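Local coordinates for choline/ethanolamine kinase family protein (PDB 3DXQ) that is probably a small-molecule kinase of the choline/ethanolamine kinase family, transferring phosphate to an alcohol substrate such as ethanolamine, at residues S120-P125 and L173-C178. Residues are numbered along the deposited sequence; the frame is centred on the assembly and turned at random.
Sequences SGAVFP and LAACHC
The CA atoms of F124 and A175, 6.0 Å apart, are the nearest pair across the contact, where the loop between helices 106-118 and 130-141 runs past the short strand 174-176. The methyl group of A175 carries most of the contact. Its CB sits over one face of the F124 ring, 3.8 Å from the centroid and 18° off the normal, a CH-pi contact displaced toward the CD2-CE2 rim. With CG beside the backbone N and anti to the carbonyl carbon (chi1 -61°), F124 extends its ring across this methyl. Near the ring plane, the carbonyl oxygen of C176 faces the edge, with O 3.4 Å from F124 CE2. A122 adds a second methyl, its CB 3.9 Å from A175 CB. Just before it, S120 OG accepts a hydrogen bond from A122 N (3.1 Å), closing an ST turn. V123 N donates to the E64 side chain of helix 55-67, and the F124 side chain also touches A61 of that helix and M202 of strand 201-203, which pairs with strand 174-176. Were F124 an alanine, the A175 methyl would probably lose its aromatic cover and a gap would open toward A61. Beyond C176 the chain enters H177, C178 and D179, which with N184 fit the HxDxxxxN catalytic-loop signature of this kinase-like fold; D208 accepts from the backbone N of both H177 and C178. With no hydrogen bond between the segments, the loop rests on the strand through the fit of one ring and two methyls, just ahead of the probable catalytic loop.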
ATOM      1  N   SER A 120       3.732   3.435 -16.912  1.00 40.86           N
ATOM      2  CA  SER A 120       4.780   2.526 -17.436  1.00 41.52           C
ATOM      3  C   SER A 120       4.234   1.353 -18.265  1.00 41.47           C
ATOM      4  O   SER A 120       3.036   1.209 -18.483  1.00 42.60           O
ATOM      5  CB  SER A 120       5.593   1.942 -16.284  1.00 41.99           C
ATOM      6  OG  SER A 120       4.845   0.947 -15.590  1.00 41.95           O
ATOM      7  N   GLY A 121       5.136   0.504 -18.719  1.00 42.15           N
ATOM      8  CA  GLY A 121       4.743  -0.697 -19.432  1.00 43.19           C
ATOM      9  C   GLY A 121       4.660  -1.889 -18.496  1.00 42.48           C
ATOM     10  O   GLY A 121       4.415  -3.011 -18.949  1.00 42.44           O
ATOM     11  N   ALA A 122       4.870  -1.649 -17.202  1.00 41.91           N
ATOM     12  CA  ALA A 122       4.738  -2.685 -16.188  1.00 42.84           C
ATOM     13  C   ALA A 122       3.471  -3.483 -16.434  1.00 42.53           C
ATOM     14  O   ALA A 122       2.450  -2.893 -16.708  1.00 44.16           O
ATOM     15  CB  ALA A 122       4.686  -2.058 -14.799  1.00 40.75           C
ATOM     16  N   VAL A 123       3.561  -4.816 -16.344  1.00 43.57           N
ATOM     17  CA  VAL A 123       2.414  -5.718 -16.446  1.00 43.59           C
ATOM     18  C   VAL A 123       2.382  -6.606 -15.221  1.00 44.54           C
ATOM     19  O   VAL A 123       3.311  -7.382 -15.022  1.00 44.41           O
ATOM     20  CB  VAL A 123       2.511  -6.654 -17.659  1.00 44.68           C
ATOM     21  CG1 VAL A 123       1.411  -7.715 -17.587  1.00 39.03           C
ATOM     22  CG2 VAL A 123       2.428  -5.850 -18.954  1.00 38.46           C
ATOM     23  N   PHE A 124       1.333  -6.484 -14.402  1.00 45.92           N
ATOM     24  CA  PHE A 124       1.178  -7.310 -13.198  1.00 45.80           C
ATOM     25  C   PHE A 124       0.164  -8.399 -13.498  1.00 47.99           C
ATOM     26  O   PHE A 124      -0.865  -8.127 -14.099  1.00 49.71           O
ATOM     27  CB  PHE A 124       0.739  -6.499 -11.970  1.00 44.40           C
ATOM     28  CG  PHE A 124       1.709  -5.405 -11.537  1.00 42.29           C
ATOM     29  CD1 PHE A 124       3.060  -5.434 -11.879  1.00 45.14           C
ATOM     30  CD2 PHE A 124       1.258  -4.382 -10.697  1.00 41.54           C
ATOM     31  CE1 PHE A 124       3.938  -4.434 -11.423  1.00 44.72           C
ATOM     32  CE2 PHE A 124       2.107  -3.392 -10.239  1.00 40.66           C
ATOM     33  CZ  PHE A 124       3.463  -3.411 -10.605  1.00 43.45           C
ATOM     34  N   PRO A 125       0.438  -9.638 -13.056  1.00 51.23           N
ATOM     35  CA  PRO A 125      -0.374 -10.794 -13.455  1.00 51.35           C
ATOM     36  C   PRO A 125      -1.748 -10.889 -12.834  1.00 52.39           C
ATOM     37  O   PRO A 125      -2.632 -11.493 -13.422  1.00 52.77           O
ATOM     38  CB  PRO A 125       0.455 -11.984 -12.965  1.00 51.09           C
ATOM     39  CG  PRO A 125       1.206 -11.458 -11.813  1.00 53.25           C
ATOM     40  CD  PRO A 125       1.523 -10.032 -12.132  1.00 51.91           C
ATOM     41  N   LEU A 173      -7.523   1.005 -15.871  1.00 40.18           N
ATOM     42  CA  LEU A 173      -6.822  -0.099 -15.224  1.00 41.50           C
ATOM     43  C   LEU A 173      -5.308   0.110 -15.378  1.00 42.41           C
ATOM     44  O   LEU A 173      -4.780   0.298 -16.481  1.00 40.55           O
ATOM     45  CB  LEU A 173      -7.236  -1.433 -15.845  1.00 41.84           C
ATOM     46  CG  LEU A 173      -7.163  -2.662 -14.931  1.00 47.12           C
ATOM     47  CD1 LEU A 173      -8.273  -2.634 -13.838  1.00 45.54           C
ATOM     48  CD2 LEU A 173      -7.263  -3.925 -15.752  1.00 43.64           C
ATOM     49  N   ALA A 174      -4.610   0.116 -14.256  1.00 42.98           N
ATOM     50  CA  ALA A 174      -3.194   0.366 -14.269  1.00 42.75           C
ATOM     51  C   ALA A 174      -2.481  -0.605 -13.331  1.00 43.70           C
ATOM     52  O   ALA A 174      -3.099  -1.152 -12.395  1.00 43.19           O
ATOM     53  CB  ALA A 174      -2.942   1.803 -13.836  1.00 42.05           C
ATOM     54  N   ALA A 175      -1.188  -0.816 -13.597  1.00 41.88           N
ATOM     55  CA  ALA A 175      -0.314  -1.569 -12.700  1.00 40.87           C
ATOM     56  C   ALA A 175      -0.133  -0.810 -11.375  1.00 39.63           C
ATOM     57  O   ALA A 175       0.644   0.120 -11.300  1.00 37.23           O
ATOM     58  CB  ALA A 175       1.052  -1.783 -13.370  1.00 41.46           C
ATOM     59  N   CYS A 176      -0.853  -1.222 -10.333  1.00 41.79           N
ATOM     60  CA  CYS A 176      -0.845  -0.516  -9.062  1.00 41.75           C
ATOM     61  C   CYS A 176      -0.131  -1.242  -7.939  1.00 41.03           C
ATOM     62  O   CYS A 176      -0.158  -2.460  -7.852  1.00 40.54           O
ATOM     63  CB  CYS A 176      -2.280  -0.241  -8.640  1.00 42.93           C
ATOM     64  SG  CYS A 176      -3.157   0.809  -9.797  1.00 47.31           S
ATOM     65  N   HIS A 177       0.480  -0.461  -7.054  1.00 41.11           N
ATOM     66  CA  HIS A 177       1.167  -1.008  -5.898  1.00 41.47           C
ATOM     67  C   HIS A 177       0.182  -1.623  -4.906  1.00 42.93           C
ATOM     68  O   HIS A 177       0.484  -2.651  -4.315  1.00 44.86           O
ATOM     69  CB  HIS A 177       1.959   0.081  -5.204  1.00 40.74           C
ATOM     70  CG  HIS A 177       2.725  -0.404  -4.025  1.00 40.27           C
ATOM     71  ND1 HIS A 177       2.127  -0.646  -2.806  1.00 34.97           N
ATOM     72  CD2 HIS A 177       4.041  -0.694  -3.873  1.00 35.73           C
ATOM     73  CE1 HIS A 177       3.045  -1.073  -1.952  1.00 44.36           C
ATOM     74  NE2 HIS A 177       4.214  -1.109  -2.574  1.00 39.74           N
ATOM     75  N   CYS A 178      -0.955  -0.954  -4.696  1.00 42.00           N
ATOM     76  CA  CYS A 178      -2.073  -1.468  -3.882  1.00 44.62           C
ATOM     77  C   CYS A 178      -1.970  -1.415  -2.363  1.00 44.81           C
ATOM     78  O   CYS A 178      -2.987  -1.505  -1.690  1.00 44.65           O
ATOM     79  CB  CYS A 178      -2.447  -2.882  -4.308  1.00 45.15           C
ATOM     80  SG  CYS A 178      -3.073  -2.930  -5.982  1.00 48.99           S
TER